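Long-range contacts in coenzyme F420-dependent N(5),N(10)-methenyltetrahydromethanopterin reductase-related protein (Desulfurobacterium thermolithotrophum DSM 11699, PDB 6HUY), which belongs to the Hmd family, binds methenyltetrahydrofolate in this crystal, and probably acts on a folate- or pterin-type one-carbon carrier, its precise role being unsettled: residues Pro28-Ser33 / Ala148-Thr153; Gly43-Leu48 / Gly68-Thr73; Ala82-Leu87 / Glu178-Leu183. All blocks are in the same frame, centred on the assembly; numbering follows the deposited sequence.

Contact 1. Residues Pro28-Ser33 / Ala148-Thr153; sequences PPYGGS and AAIPGT. With GUE (5,10-Methenyltetrahydrofolate), chain M.
Gly152 passes so close to Tyr30 that a beta carbon on it would fall about 2.8 Å from Tyr30 CD1, a clash; glycine alone leaves the ring its place. The same residue is the third of a type II turn from Ile150 to Thr153, with Pro151 second, the classical proline-glycine pair for this turn, and its positive phi of 104° suits that position. The turn is closed twice at Ile150 O, which accepts Thr153 N and also Thr153 OG1, the latter at 2.7 Å and in the carbonyl plane. Its middle peptide is thereby set with Pro151 O facing the other segment. There Gly31 N donates to Pro151 O over 3.0 Å, nearly straight at 166°, while Tyr30 CA lies 3.4 Å from Pro151 O in a weaker CA-H...O contact and the edge of the Tyr30 ring comes near the same oxygen. Gly31 is the N-cap of helix 32-41, so the bond fixes the turn to the start of that helix. Just before it, a cis peptide joins Pro28 to Pro29, and Pro28 CA lies over the rim of one ring face. With chi1 at -61°, Tyr30 CG stands beside its own backbone N, which carries CE1 to within 3.5 Å of Thr153 CG2; the phenol OH goes on to Gly25 O. Ile150 splits its branches: CG2 meets Tyr30 CB at 3.7 Å, whereas CG1 touches C6 of the methenyltetrahydrofolate at 3.6 Å. Phe91, Arg92 and Gly203 of this chain hold that ligand together with Ser270 and Ser273 of the partner subunit. Ile150 thus lies between Tyr30 and the folate, in a binding site at the subunit interface lined by a loop that follows the last strand of a Rossmann-like sheet.

Contact 2. Residues Gly43-Leu48 / Gly68-Thr73; sequences GHDVTL and GVKLTT
Residues 45-48 and 70-72 run side by side as parallel strands, their axes 4.8 Å apart at closest and inclined by 24°. Thr47 is paired with Lys70 and Leu48 with Leu71. Three backbone bonds make the ladder: Lys70 N to Val46 O at 3.1 Å, Leu48 N to Lys70 O at 2.8 Å, and Thr72 N to Leu48 O at 3.1 Å. Below the first rung a water takes over, accepting from Val46 N at 2.8 Å and donating to His44 O. Gly68 ends helix 58-67 in a Schellman motif, the point where this beta-alpha-beta unit turns back into the sheet.

Side chains divide between the two faces. On that of Leu48 and Leu71, Leu48 CB meets two methyls of the other strand, Val69 CG1 at 3.7 Å and Leu71 CD2 at 3.9 Å, and helix 58-67 packs over Val69 and Leu71. On the face of Thr47 and Lys70, Thr47 CG2 lies 4.0 Å from Thr72 CG2. With OG1 anti to the backbone N (chi1 -177°), the Thr72 hydroxyl accepts from Asp74 N while CG2 is left to face Thr47. Lys70 NZ and Asp45 OD1 are also brought together, but too closely in the model for the details of this salt bridge to be trusted. The chemistry implies an edge strand held by backbone bonds, with apolar side chains largely covered by helix 58-67 on one face and a more polar, probably more solvent-accessible face opposite.

Contact 3. Residues Ala82-Leu87 / Glu178-Leu183; sequences AEVAIL and EKLKKL
Val84 gives up the most surface here, and it does so through both methyls. CG1, anti to the backbone N (chi1 179°), comes within 3.8 Å of Leu180 CD2 and 4.1 Å of Leu183 CD1. Its approach to Leu183 is tip to tip, while Leu180 meets it at a slant; CG2 also borders on the Leu183 methyl. Lys179, next in buried area, points toward the strand segment, and its extended chain carries NZ to Glu83, where it bonds to OE2 at 2.7 Å as part of a salt bridge, the two side chains crossing at about a right angle.

Strand 84-87 is an inner strand of the parallel sheet of this Rossmann-like domain, and helix 174-186 lies across one face of it, the two short segments inclined by 67° with axes 10.6 Å apart. The helix is not restricted to one strand: Leu183 also touches Val3 on one neighbouring strand, and Leu180 touches Cys114 on the other.

Glu83 divides its carboxylate between two donors. OE1 receives Arg2 N, and OE2 offers Lys179 its anti lone pair, the one turned away from OE1. A water adds a second link, donating to Glu83 O at 2.9 Å and accepting from Lys179 NZ at 2.9 Å. With an alanine at Glu83, the Lys179 ammonium would probably be left without its anionic mate and Arg2 N without its side-chain acceptor. In Lys179 every torsion past CB is near 180°, and this nearly full stretch is what spans the distance from the helix to the carboxylate.

Contacts 1 and 3 are largely buried, whereas contact 2, at the edge of the sheet, is only partly so. Contacts 2 and 3 reach the same parallel sheet, one by pairing two strands through backbone bonds, the other by laying a helix across an inner strand with side chains and one water. Contact 1 involves loops and a helix start instead, relies on glycines and a single hydrogen bond between the segments, and borders the folate. Contact 2 touches both others: Leu48 CD1 packs on Ser33 CA of contact 1 at 3.6 Å, and His44 NE2 lies 3.7 Å from Leu183 CD2 of contact 3; contacts 1 and 3 stay about 7 Å apart at their nearest atoms.

Contact 1. Residues Pro28-Ser33 / Ala148-Thr153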
ATOM      1  N   PRO B  28       1.018  22.183  28.999  1.00 66.26           N
ATOM      2  CA  PRO B  28       0.093  21.158  29.489  1.00 64.09           C
ATOM      3  C   PRO B  28      -1.141  21.740  30.184  1.00 64.19           C
ATOM      4  O   PRO B  28      -1.131  22.908  30.575  1.00 66.37           O
ATOM      5  CB  PRO B  28       0.941  20.365  30.491  1.00 63.92           C
ATOM      6  CG  PRO B  28       2.341  20.768  30.244  1.00 65.36           C
ATOM      7  CD  PRO B  28       2.306  22.142  29.708  1.00 66.79           C
ATOM      8  N   PRO B  29      -2.197  20.928  30.350  1.00 62.34           N
ATOM      9  CA  PRO B  29      -2.321  19.525  29.941  1.00 59.38           C
ATOM     10  C   PRO B  29      -2.681  19.357  28.462  1.00 59.70           C
ATOM     11  O   PRO B  29      -3.443  20.159  27.927  1.00 61.31           O
ATOM     12  CB  PRO B  29      -3.450  19.014  30.833  1.00 58.21           C
ATOM     13  CG  PRO B  29      -4.322  20.201  31.027  1.00 58.08           C
ATOM     14  CD  PRO B  29      -3.398  21.395  31.065  1.00 61.29           C
ATOM     15  N   TYR B  30      -2.144  18.324  27.815  1.00 57.43           N
ATOM     16  CA  TYR B  30      -2.429  18.029  26.417  1.00 52.84           C
ATOM     17  C   TYR B  30      -3.374  16.841  26.322  1.00 49.76           C
ATOM     18  O   TYR B  30      -3.540  16.076  27.272  1.00 49.44           O
ATOM     19  CB  TYR B  30      -1.156  17.705  25.639  1.00 52.30           C
ATOM     20  CG  TYR B  30      -0.116  18.802  25.582  1.00 55.61           C
ATOM     21  CD1 TYR B  30      -0.251  19.876  24.712  1.00 57.52           C
ATOM     22  CD2 TYR B  30       1.021  18.742  26.372  1.00 57.68           C
ATOM     23  CE1 TYR B  30       0.719  20.880  24.649  1.00 59.25           C
ATOM     24  CE2 TYR B  30       1.991  19.735  26.313  1.00 60.53           C
ATOM     25  CZ  TYR B  30       1.834  20.796  25.448  1.00 61.07           C
ATOM     26  OH  TYR B  30       2.802  21.777  25.392  1.00 65.93           O
ATOM     27  N   GLY B  31      -3.986  16.684  25.152  1.00 48.70           N
ATOM     28  CA  GLY B  31      -4.769  15.493  24.887  1.00 47.98           C
ATOM     29  C   GLY B  31      -6.247  15.697  25.123  1.00 47.52           C
ATOM     30  O   GLY B  31      -6.769  16.791  24.890  1.00 48.76           O
ATOM     31  N   GLY B  32      -6.937  14.650  25.586  1.00 42.81           N
ATOM     32  CA  GLY B  32      -8.366  14.760  25.812  1.00 40.97           C
ATOM     33  C   GLY B  32      -8.714  15.843  26.812  1.00 46.83           C
ATOM     34  O   GLY B  32      -9.757  16.499  26.692  1.00 46.92           O
ATOM     35  N   SER B  33      -7.840  16.049  27.805  1.00 49.64           N
ATOM     36  CA  SER B  33      -8.013  17.131  28.766  1.00 51.30           C
ATOM     37  C   SER B  33      -8.103  18.480  28.065  1.00 54.12           C
ATOM     38  O   SER B  33      -9.000  19.285  28.353  1.00 56.89           O
ATOM     39  CB  SER B  33      -6.854  17.124  29.761  1.00 53.45           C
ATOM     40  OG  SER B  33      -5.608  17.187  29.097  1.00 54.16           O
ATOM     41  N   ALA B 148      -5.913  15.224  14.538  1.00 41.79           N
ATOM     42  CA  ALA B 148      -4.853  15.262  13.528  1.00 40.97           C
ATOM     43  C   ALA B 148      -3.728  16.182  14.004  1.00 42.26           C
ATOM     44  O   ALA B 148      -3.122  16.921  13.217  1.00 42.74           O
ATOM     45  CB  ALA B 148      -5.400  15.709  12.180  1.00 38.54           C
ATOM     46  N   ALA B 149      -3.459  16.104  15.304  1.00 41.97           N
ATOM     47  CA  ALA B 149      -2.554  16.972  16.044  1.00 43.93           C
ATOM     48  C   ALA B 149      -2.713  16.625  17.517  1.00 42.01           C
ATOM     49  O   ALA B 149      -3.642  15.903  17.889  1.00 39.33           O
ATOM     50  CB  ALA B 149      -2.866  18.454  15.817  1.00 46.72           C
ATOM     51  N   ILE B 150      -1.827  17.131  18.363  1.00 44.53           N
ATOM     52  CA  ILE B 150      -1.982  17.025  19.809  1.00 44.39           C
ATOM     53  C   ILE B 150      -2.854  18.192  20.262  1.00 47.70           C
ATOM     54  O   ILE B 150      -2.431  19.353  20.118  1.00 47.56           O
ATOM     55  CB  ILE B 150      -0.633  17.048  20.535  1.00 44.79           C
ATOM     56  CG1 ILE B 150       0.262  15.914  20.024  1.00 44.68           C
ATOM     57  CG2 ILE B 150      -0.861  16.924  22.034  1.00 44.52           C
ATOM     58  CD1 ILE B 150       1.631  15.811  20.720  1.00 48.28           C
ATOM     59  N   PRO B 151      -4.048  17.945  20.799  1.00 49.14           N
ATOM     60  CA  PRO B 151      -4.823  19.040  21.395  1.00 49.57           C
ATOM     61  C   PRO B 151      -4.040  19.705  22.515  1.00 51.85           C
ATOM     62  O   PRO B 151      -3.454  19.033  23.365  1.00 55.74           O
ATOM     63  CB  PRO B 151      -6.075  18.335  21.926  1.00 48.26           C
ATOM     64  CG  PRO B 151      -6.171  17.108  21.161  1.00 48.15           C
ATOM     65  CD  PRO B 151      -4.767  16.673  20.889  1.00 48.00           C
ATOM     66  N   GLY B 152      -4.057  21.034  22.524  1.00 50.45           N
ATOM     67  CA  GLY B 152      -3.264  21.819  23.445  1.00 51.41           C
ATOM     68  C   GLY B 152      -2.041  22.446  22.819  1.00 51.91           C
ATOM     69  O   GLY B 152      -1.417  23.300  23.456  1.00 53.66           O
ATOM     70  N   THR B 153      -1.660  22.036  21.604  1.00 51.79           N
ATOM     71  CA  THR B 153      -0.561  22.656  20.877  1.00 56.28           C
ATOM     72  C   THR B 153      -1.104  23.624  19.842  1.00 57.68           C
ATOM     73  O   THR B 153      -2.275  23.541  19.459  1.00 56.96           O
ATOM     74  CB  THR B 153       0.301  21.598  20.176  1.00 56.03           C
ATOM     75  OG1 THR B 153      -0.467  20.953  19.153  1.00 53.01           O
ATOM     76  CG2 THR B 153       0.816  20.569  21.169  1.00 56.50           C
TER
HETATM   77  N1  GUE M 406       0.345  14.125  14.643  1.00 53.08           N
HETATM   78  C2  GUE M 406      -0.761  13.668  14.005  1.00 48.80           C
HETATM   79  N3  GUE M 406      -1.557  12.721  14.544  1.00 49.40           N
HETATM   80  C4  GUE M 406      -1.299  12.177  15.740  1.00 51.20           C
HETATM   81  C6  GUE M 406       1.335  12.880  18.501  1.00 58.74           C
HETATM   82  C1' GUE M 406       0.375   7.330  21.667  1.00 54.97           C
HETATM   83  C2' GUE M 406      -0.726   7.790  20.931  1.00 52.84           C
HETATM   84  C3' GUE M 406      -0.648   8.966  20.181  1.00 51.44           C
HETATM   85  C4' GUE M 406       0.530   9.711  20.157  1.00 53.18           C
HETATM   86  C5' GUE M 406       1.633   9.244  20.876  1.00 52.38           C
HETATM   87  O4  GUE M 406      -2.064  11.316  16.199  1.00 51.94           O
HETATM   88  C4A GUE M 406      -0.108  12.626  16.508  1.00 54.13           C
HETATM   89  N5  GUE M 406       0.291  12.164  17.781  1.00 56.78           N
HETATM   90  C7  GUE M 406       2.412  13.199  17.458  1.00 59.19           C
HETATM   91  N8  GUE M 406       1.829  14.108  16.483  1.00 58.17           N
HETATM   92  C8A GUE M 406       0.716  13.665  15.858  1.00 55.42           C
HETATM   93  N2  GUE M 406      -1.055  14.185  12.784  1.00 45.49           N
HETATM   94  C9  GUE M 406       1.743  11.832  19.540  1.00 56.34           C
HETATM   95  N10 GUE M 406       0.638  10.886  19.381  1.00 55.24           N
HETATM   96  C6' GUE M 406       1.559   8.066  21.625  1.00 53.40           C
HETATM   97  C11 GUE M 406       0.300   6.040  22.458  1.00 56.24           C
HETATM   98  O11 GUE M 406       1.310   5.365  22.583  1.00 52.90           O
HETATM   99  N   GUE M 406      -0.850   5.604  22.969  1.00 60.81           N
HETATM  100  CA  GUE M 406      -0.927   4.268  23.541  1.00 65.48           C
HETATM  101  C   GUE M 406      -2.013   3.432  22.918  1.00 61.24           C
HETATM  102  OX1 GUE M 406      -1.856   2.192  22.852  1.00 59.91           O
HETATM  103  OX2 GUE M 406      -3.045   4.013  22.511  1.00 58.25           O
HETATM  104  CB  GUE M 406      -1.235   4.361  25.030  1.00 71.30           C
HETATM  105  CG  GUE M 406      -0.031   4.156  25.942  1.00 76.74           C
HETATM  106  CD  GUE M 406      -0.595   4.062  27.347  1.00 80.74           C
HETATM  107  OE1 GUE M 406      -0.740   5.119  28.015  1.00 80.45           O
HETATM  108  OE2 GUE M 406      -0.924   2.923  27.767  1.00 82.23           O
HETATM  109  C1  GUE M 406      -0.152  11.168  18.428  1.00 56.79           C

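Contact 2. Residues Gly43-Leu48 / Gly68-Thr73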
ATOM      1  N   GLY B  43     -18.904  26.730  26.410  1.00 66.37           N
ATOM      2  CA  GLY B  43     -20.224  26.695  27.006  1.00 66.74           C
ATOM      3  C   GLY B  43     -20.877  25.334  27.081  1.00 64.27           C
ATOM      4  O   GLY B  43     -22.009  25.239  27.572  1.00 65.24           O
ATOM      5  N   HIS B  44     -20.213  24.282  26.611  1.00 61.30           N
ATOM      6  CA  HIS B  44     -20.789  22.950  26.651  1.00 59.76           C
ATOM      7  C   HIS B  44     -20.598  22.326  28.029  1.00 60.46           C
ATOM      8  O   HIS B  44     -19.682  22.675  28.780  1.00 58.66           O
ATOM      9  CB  HIS B  44     -20.168  22.074  25.560  1.00 55.63           C
ATOM     10  CG  HIS B  44     -20.403  22.602  24.182  1.00 56.79           C
ATOM     11  ND1 HIS B  44     -21.596  22.426  23.517  1.00 57.53           N
ATOM     12  CD2 HIS B  44     -19.621  23.346  23.364  1.00 59.58           C
ATOM     13  CE1 HIS B  44     -21.536  23.027  22.341  1.00 59.94           C
ATOM     14  NE2 HIS B  44     -20.348  23.594  22.223  1.00 60.19           N
ATOM     15  N   ASP B  45     -21.492  21.393  28.354  1.00 62.82           N
ATOM     16  CA  ASP B  45     -21.510  20.725  29.657  1.00 67.03           C
ATOM     17  C   ASP B  45     -20.600  19.504  29.558  1.00 62.90           C
ATOM     18  O   ASP B  45     -21.009  18.421  29.137  1.00 60.65           O
ATOM     19  CB  ASP B  45     -22.940  20.363  30.041  1.00 73.48           C
ATOM     20  CG  ASP B  45     -23.016  19.549  31.321  1.00 79.30           C
ATOM     21  OD1 ASP B  45     -22.129  19.713  32.187  1.00 81.65           O
ATOM     22  OD2 ASP B  45     -23.969  18.745  31.458  1.00 81.28           O
ATOM     23  N   VAL B  46     -19.346  19.683  29.959  1.00 58.86           N
ATOM     24  CA  VAL B  46     -18.292  18.720  29.673  1.00 53.57           C
ATOM     25  C   VAL B  46     -17.998  17.878  30.900  1.00 56.07           C
ATOM     26  O   VAL B  46     -17.944  18.384  32.029  1.00 58.95           O
ATOM     27  CB  VAL B  46     -17.010  19.424  29.192  1.00 50.88           C
ATOM     28  CG1 VAL B  46     -16.019  18.400  28.682  1.00 50.28           C
ATOM     29  CG2 VAL B  46     -17.329  20.431  28.109  1.00 51.75           C
ATOM     30  N   THR B  47     -17.771  16.591  30.665  1.00 59.72           N
ATOM     31  CA  THR B  47     -17.334  15.633  31.667  1.00 59.92           C
ATOM     32  C   THR B  47     -16.130  14.890  31.107  1.00 56.96           C
ATOM     33  O   THR B  47     -16.065  14.620  29.904  1.00 55.71           O
ATOM     34  CB  THR B  47     -18.459  14.651  31.993  1.00 61.45           C
ATOM     35  OG1 THR B  47     -19.640  15.391  32.327  1.00 65.60           O
ATOM     36  CG2 THR B  47     -18.096  13.757  33.139  1.00 60.32           C
ATOM     37  N   LEU B  48     -15.170  14.569  31.965  1.00 54.40           N
ATOM     38  CA  LEU B  48     -13.981  13.847  31.542  1.00 51.40           C
ATOM     39  C   LEU B  48     -13.763  12.678  32.479  1.00 52.20           C
ATOM     40  O   LEU B  48     -13.652  12.866  33.693  1.00 53.48           O
ATOM     41  CB  LEU B  48     -12.740  14.745  31.515  1.00 52.10           C
ATOM     42  CG  LEU B  48     -11.560  14.124  30.742  1.00 54.00           C
ATOM     43  CD1 LEU B  48     -10.685  15.201  30.151  1.00 56.47           C
ATOM     44  CD2 LEU B  48     -10.707  13.214  31.624  1.00 55.39           C
ATOM     45  N   GLY B  68     -14.639  24.362  33.913  1.00 71.06           N
ATOM     46  CA  GLY B  68     -15.974  23.803  33.915  1.00 68.95           C
ATOM     47  C   GLY B  68     -16.038  22.321  33.611  1.00 65.04           C
ATOM     48  O   GLY B  68     -17.143  21.789  33.443  1.00 63.48           O
ATOM     49  N   VAL B  69     -14.897  21.639  33.546  1.00 62.70           N
ATOM     50  CA  VAL B  69     -14.861  20.211  33.245  1.00 60.33           C
ATOM     51  C   VAL B  69     -15.078  19.429  34.535  1.00 62.13           C
ATOM     52  O   VAL B  69     -14.341  19.601  35.510  1.00 62.09           O
ATOM     53  CB  VAL B  69     -13.531  19.825  32.586  1.00 58.22           C
ATOM     54  CG1 VAL B  69     -13.487  18.323  32.322  1.00 55.56           C
ATOM     55  CG2 VAL B  69     -13.313  20.617  31.287  1.00 57.71           C
ATOM     56  N   LYS B  70     -16.086  18.566  34.542  1.00 64.71           N
ATOM     57  CA  LYS B  70     -16.293  17.665  35.667  1.00 68.24           C
ATOM     58  C   LYS B  70     -15.388  16.451  35.510  1.00 65.86           C
ATOM     59  O   LYS B  70     -15.426  15.775  34.479  1.00 62.98           O
ATOM     60  CB  LYS B  70     -17.758  17.245  35.750  1.00 70.94           C
ATOM     61  CG  LYS B  70     -18.706  18.428  35.763  1.00 76.12           C
ATOM     62  CD  LYS B  70     -20.169  17.998  35.709  1.00 79.14           C
ATOM     63  CE  LYS B  70     -21.072  19.124  35.206  1.00 82.94           C
ATOM     64  NZ  LYS B  70     -20.645  19.675  33.873  1.00 82.94           N
ATOM     65  N   LEU B  71     -14.572  16.175  36.527  1.00 66.01           N
ATOM     66  CA  LEU B  71     -13.651  15.044  36.504  1.00 63.05           C
ATOM     67  C   LEU B  71     -14.234  13.861  37.269  1.00 63.10           C
ATOM     68  O   LEU B  71     -14.848  14.029  38.328  1.00 63.15           O
ATOM     69  CB  LEU B  71     -12.290  15.424  37.096  1.00 61.58           C
ATOM     70  CG  LEU B  71     -11.541  16.496  36.303  1.00 60.83           C
ATOM     71  CD1 LEU B  71     -10.300  16.926  37.042  1.00 62.54           C
ATOM     72  CD2 LEU B  71     -11.183  15.991  34.914  1.00 58.64           C
ATOM     73  N   THR B  72     -14.047  12.664  36.712  1.00 60.67           N
ATOM     74  CA  THR B  72     -14.555  11.451  37.331  1.00 62.32           C
ATOM     75  C   THR B  72     -13.732  10.264  36.849  1.00 63.02           C
ATOM     76  O   THR B  72     -13.010  10.342  35.849  1.00 61.68           O
ATOM     77  CB  THR B  72     -16.042  11.236  37.022  1.00 60.02           C
ATOM     78  OG1 THR B  72     -16.514  10.076  37.714  1.00 60.84           O
ATOM     79  CG2 THR B  72     -16.267  11.052  35.531  1.00 55.77           C
ATOM     80  N   THR B  73     -13.852   9.163  37.587  1.00 63.97           N
ATOM     81  CA  THR B  73     -13.282   7.878  37.207  1.00 63.33           C
ATOM     82  C   THR B  73     -14.345   6.875  36.780  1.00 60.99           C
ATOM     83  O   THR B  73     -13.997   5.798  36.282  1.00 60.64           O
ATOM     84  CB  THR B  73     -12.495   7.288  38.385  1.00 65.99           C
ATOM     85  OG1 THR B  73     -13.398   7.058  39.470  1.00 68.40           O
ATOM     86  CG2 THR B  73     -11.388   8.243  38.839  1.00 66.85           C
TER
HETATM   87  O   HOH W   1     -18.760  21.853  31.661  1.00 58.53           O

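Contact 3. Residues Ala82-Leu87 / Glu178-Leu183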
ATOM      1  N   ALA B  82     -25.063  11.700  28.161  1.00 61.38           N
ATOM      2  CA  ALA B  82     -24.099  12.259  27.212  1.00 56.01           C
ATOM      3  C   ALA B  82     -24.599  12.120  25.775  1.00 50.59           C
ATOM      4  O   ALA B  82     -25.032  11.039  25.355  1.00 46.87           O
ATOM      5  CB  ALA B  82     -22.737  11.580  27.349  1.00 53.32           C
ATOM      6  N   GLU B  83     -24.532  13.226  25.024  1.00 49.13           N
ATOM      7  CA  GLU B  83     -24.871  13.264  23.604  1.00 48.11           C
ATOM      8  C   GLU B  83     -23.697  12.885  22.719  1.00 45.38           C
ATOM      9  O   GLU B  83     -23.899  12.306  21.648  1.00 44.98           O
ATOM     10  CB  GLU B  83     -25.311  14.669  23.190  1.00 51.97           C
ATOM     11  CG  GLU B  83     -26.559  15.192  23.852  1.00 58.10           C
ATOM     12  CD  GLU B  83     -26.831  16.626  23.457  1.00 59.66           C
ATOM     13  OE1 GLU B  83     -26.592  17.536  24.292  1.00 60.65           O
ATOM     14  OE2 GLU B  83     -27.243  16.837  22.294  1.00 57.92           O
ATOM     15  N   VAL B  84     -22.487  13.256  23.122  1.00 44.87           N
ATOM     16  CA  VAL B  84     -21.267  13.006  22.370  1.00 44.76           C
ATOM     17  C   VAL B  84     -20.275  12.354  23.317  1.00 46.20           C
ATOM     18  O   VAL B  84     -20.017  12.879  24.408  1.00 47.44           O
ATOM     19  CB  VAL B  84     -20.672  14.304  21.789  1.00 45.89           C
ATOM     20  CG1 VAL B  84     -19.400  14.012  21.039  1.00 46.38           C
ATOM     21  CG2 VAL B  84     -21.672  15.016  20.885  1.00 47.18           C
ATOM     22  N   ALA B  85     -19.715  11.220  22.898  1.00 44.42           N
ATOM     23  CA  ALA B  85     -18.705  10.496  23.665  1.00 45.77           C
ATOM     24  C   ALA B  85     -17.449  10.404  22.808  1.00 45.74           C
ATOM     25  O   ALA B  85     -17.458   9.776  21.746  1.00 45.62           O
ATOM     26  CB  ALA B  85     -19.204   9.106  24.074  1.00 43.19           C
ATOM     27  N   ILE B  86     -16.371  11.019  23.273  1.00 45.36           N
ATOM     28  CA  ILE B  86     -15.111  11.073  22.544  1.00 41.81           C
ATOM     29  C   ILE B  86     -14.129  10.142  23.240  1.00 42.43           C
ATOM     30  O   ILE B  86     -13.845  10.293  24.433  1.00 45.69           O
ATOM     31  CB  ILE B  86     -14.578  12.512  22.455  1.00 40.51           C
ATOM     32  CG1 ILE B  86     -15.500  13.337  21.558  1.00 40.29           C
ATOM     33  CG2 ILE B  86     -13.161  12.547  21.882  1.00 40.15           C
ATOM     34  CD1 ILE B  86     -15.368  14.823  21.747  1.00 43.84           C
ATOM     35  N   LEU B  87     -13.616   9.175  22.495  1.00 43.15           N
ATOM     36  CA  LEU B  87     -12.728   8.153  23.034  1.00 42.41           C
ATOM     37  C   LEU B  87     -11.292   8.598  22.790  1.00 43.86           C
ATOM     38  O   LEU B  87     -10.735   8.398  21.705  1.00 42.73           O
ATOM     39  CB  LEU B  87     -13.025   6.801  22.397  1.00 39.73           C
ATOM     40  CG  LEU B  87     -14.491   6.348  22.541  1.00 39.53           C
ATOM     41  CD1 LEU B  87     -14.753   5.030  21.816  1.00 39.40           C
ATOM     42  CD2 LEU B  87     -14.868   6.211  23.998  1.00 38.21           C
ATOM     43  N   GLU B 178     -23.681  17.146  12.573  1.00 48.21           N
ATOM     44  CA  GLU B 178     -23.815  18.570  12.863  1.00 53.71           C
ATOM     45  C   GLU B 178     -23.356  18.894  14.280  1.00 52.21           C
ATOM     46  O   GLU B 178     -22.740  19.938  14.514  1.00 53.74           O
ATOM     47  CB  GLU B 178     -25.253  19.025  12.642  1.00 58.90           C
ATOM     48  CG  GLU B 178     -25.621  19.120  11.180  1.00 64.35           C
ATOM     49  CD  GLU B 178     -26.450  20.339  10.876  1.00 72.43           C
ATOM     50  OE1 GLU B 178     -27.280  20.737  11.733  1.00 74.02           O
ATOM     51  OE2 GLU B 178     -26.253  20.909   9.779  1.00 76.98           O
ATOM     52  N   LYS B 179     -23.623  18.010  15.241  1.00 49.21           N
ATOM     53  CA  LYS B 179     -23.150  18.269  16.597  1.00 49.28           C
ATOM     54  C   LYS B 179     -21.626  18.282  16.649  1.00 47.71           C
ATOM     55  O   LYS B 179     -21.027  19.123  17.330  1.00 47.52           O
ATOM     56  CB  LYS B 179     -23.713  17.231  17.563  1.00 47.94           C
ATOM     57  CG  LYS B 179     -25.201  17.331  17.785  1.00 49.73           C
ATOM     58  CD  LYS B 179     -25.617  16.363  18.893  1.00 53.32           C
ATOM     59  CE  LYS B 179     -27.108  16.064  18.870  1.00 56.28           C
ATOM     60  NZ  LYS B 179     -27.516  15.270  20.057  1.00 57.93           N
ATOM     61  N   LEU B 180     -20.979  17.376  15.915  1.00 44.19           N
ATOM     62  CA  LEU B 180     -19.518  17.355  15.892  1.00 45.01           C
ATOM     63  C   LEU B 180     -18.945  18.596  15.204  1.00 47.47           C
ATOM     64  O   LEU B 180     -17.943  19.157  15.663  1.00 48.47           O
ATOM     65  CB  LEU B 180     -19.033  16.072  15.211  1.00 44.16           C
ATOM     66  CG  LEU B 180     -19.592  14.786  15.828  1.00 41.61           C
ATOM     67  CD1 LEU B 180     -19.049  13.554  15.148  1.00 40.56           C
ATOM     68  CD2 LEU B 180     -19.276  14.722  17.307  1.00 42.41           C
ATOM     69  N   LYS B 181     -19.564  19.046  14.111  1.00 49.20           N
ATOM     70  CA  LYS B 181     -19.131  20.292  13.479  1.00 52.28           C
ATOM     71  C   LYS B 181     -19.270  21.467  14.436  1.00 55.08           C
ATOM     72  O   LYS B 181     -18.400  22.343  14.489  1.00 54.16           O
ATOM     73  CB  LYS B 181     -19.938  20.549  12.203  1.00 54.10           C
ATOM     74  CG  LYS B 181     -19.546  19.665  11.026  1.00 55.25           C
ATOM     75  CD  LYS B 181     -20.693  19.474  10.036  1.00 57.86           C
ATOM     76  CE  LYS B 181     -20.886  20.686   9.154  1.00 63.45           C
ATOM     77  NZ  LYS B 181     -22.253  20.715   8.522  1.00 67.37           N
ATOM     78  N   LYS B 182     -20.360  21.491  15.208  1.00 55.69           N
ATOM     79  CA  LYS B 182     -20.580  22.553  16.184  1.00 57.72           C
ATOM     80  C   LYS B 182     -19.467  22.587  17.229  1.00 57.46           C
ATOM     81  O   LYS B 182     -18.946  23.663  17.564  1.00 57.89           O
ATOM     82  CB  LYS B 182     -21.942  22.355  16.846  1.00 58.40           C
ATOM     83  CG  LYS B 182     -22.291  23.361  17.957  1.00 60.91           C
ATOM     84  CD  LYS B 182     -23.068  24.542  17.424  1.00 62.75           C
ATOM     85  CE  LYS B 182     -23.662  25.355  18.563  1.00 64.75           C
ATOM     86  NZ  LYS B 182     -22.922  26.620  18.780  1.00 67.45           N
ATOM     87  N   LEU B 183     -19.097  21.419  17.767  1.00 56.32           N
ATOM     88  CA  LEU B 183     -18.020  21.373  18.750  1.00 54.91           C
ATOM     89  C   LEU B 183     -16.708  21.870  18.157  1.00 55.30           C
ATOM     90  O   LEU B 183     -15.927  22.548  18.835  1.00 56.52           O
ATOM     91  CB  LEU B 183     -17.857  19.949  19.285  1.00 52.69           C
ATOM     92  CG  LEU B 183     -19.009  19.411  20.134  1.00 53.54           C
ATOM     93  CD1 LEU B 183     -18.743  17.970  20.470  1.00 52.70           C
ATOM     94  CD2 LEU B 183     -19.193  20.225  21.408  1.00 55.55           C
TER
HETATM   95  O   HOH W   2     -25.739  13.016  19.516  1.00 52.21           O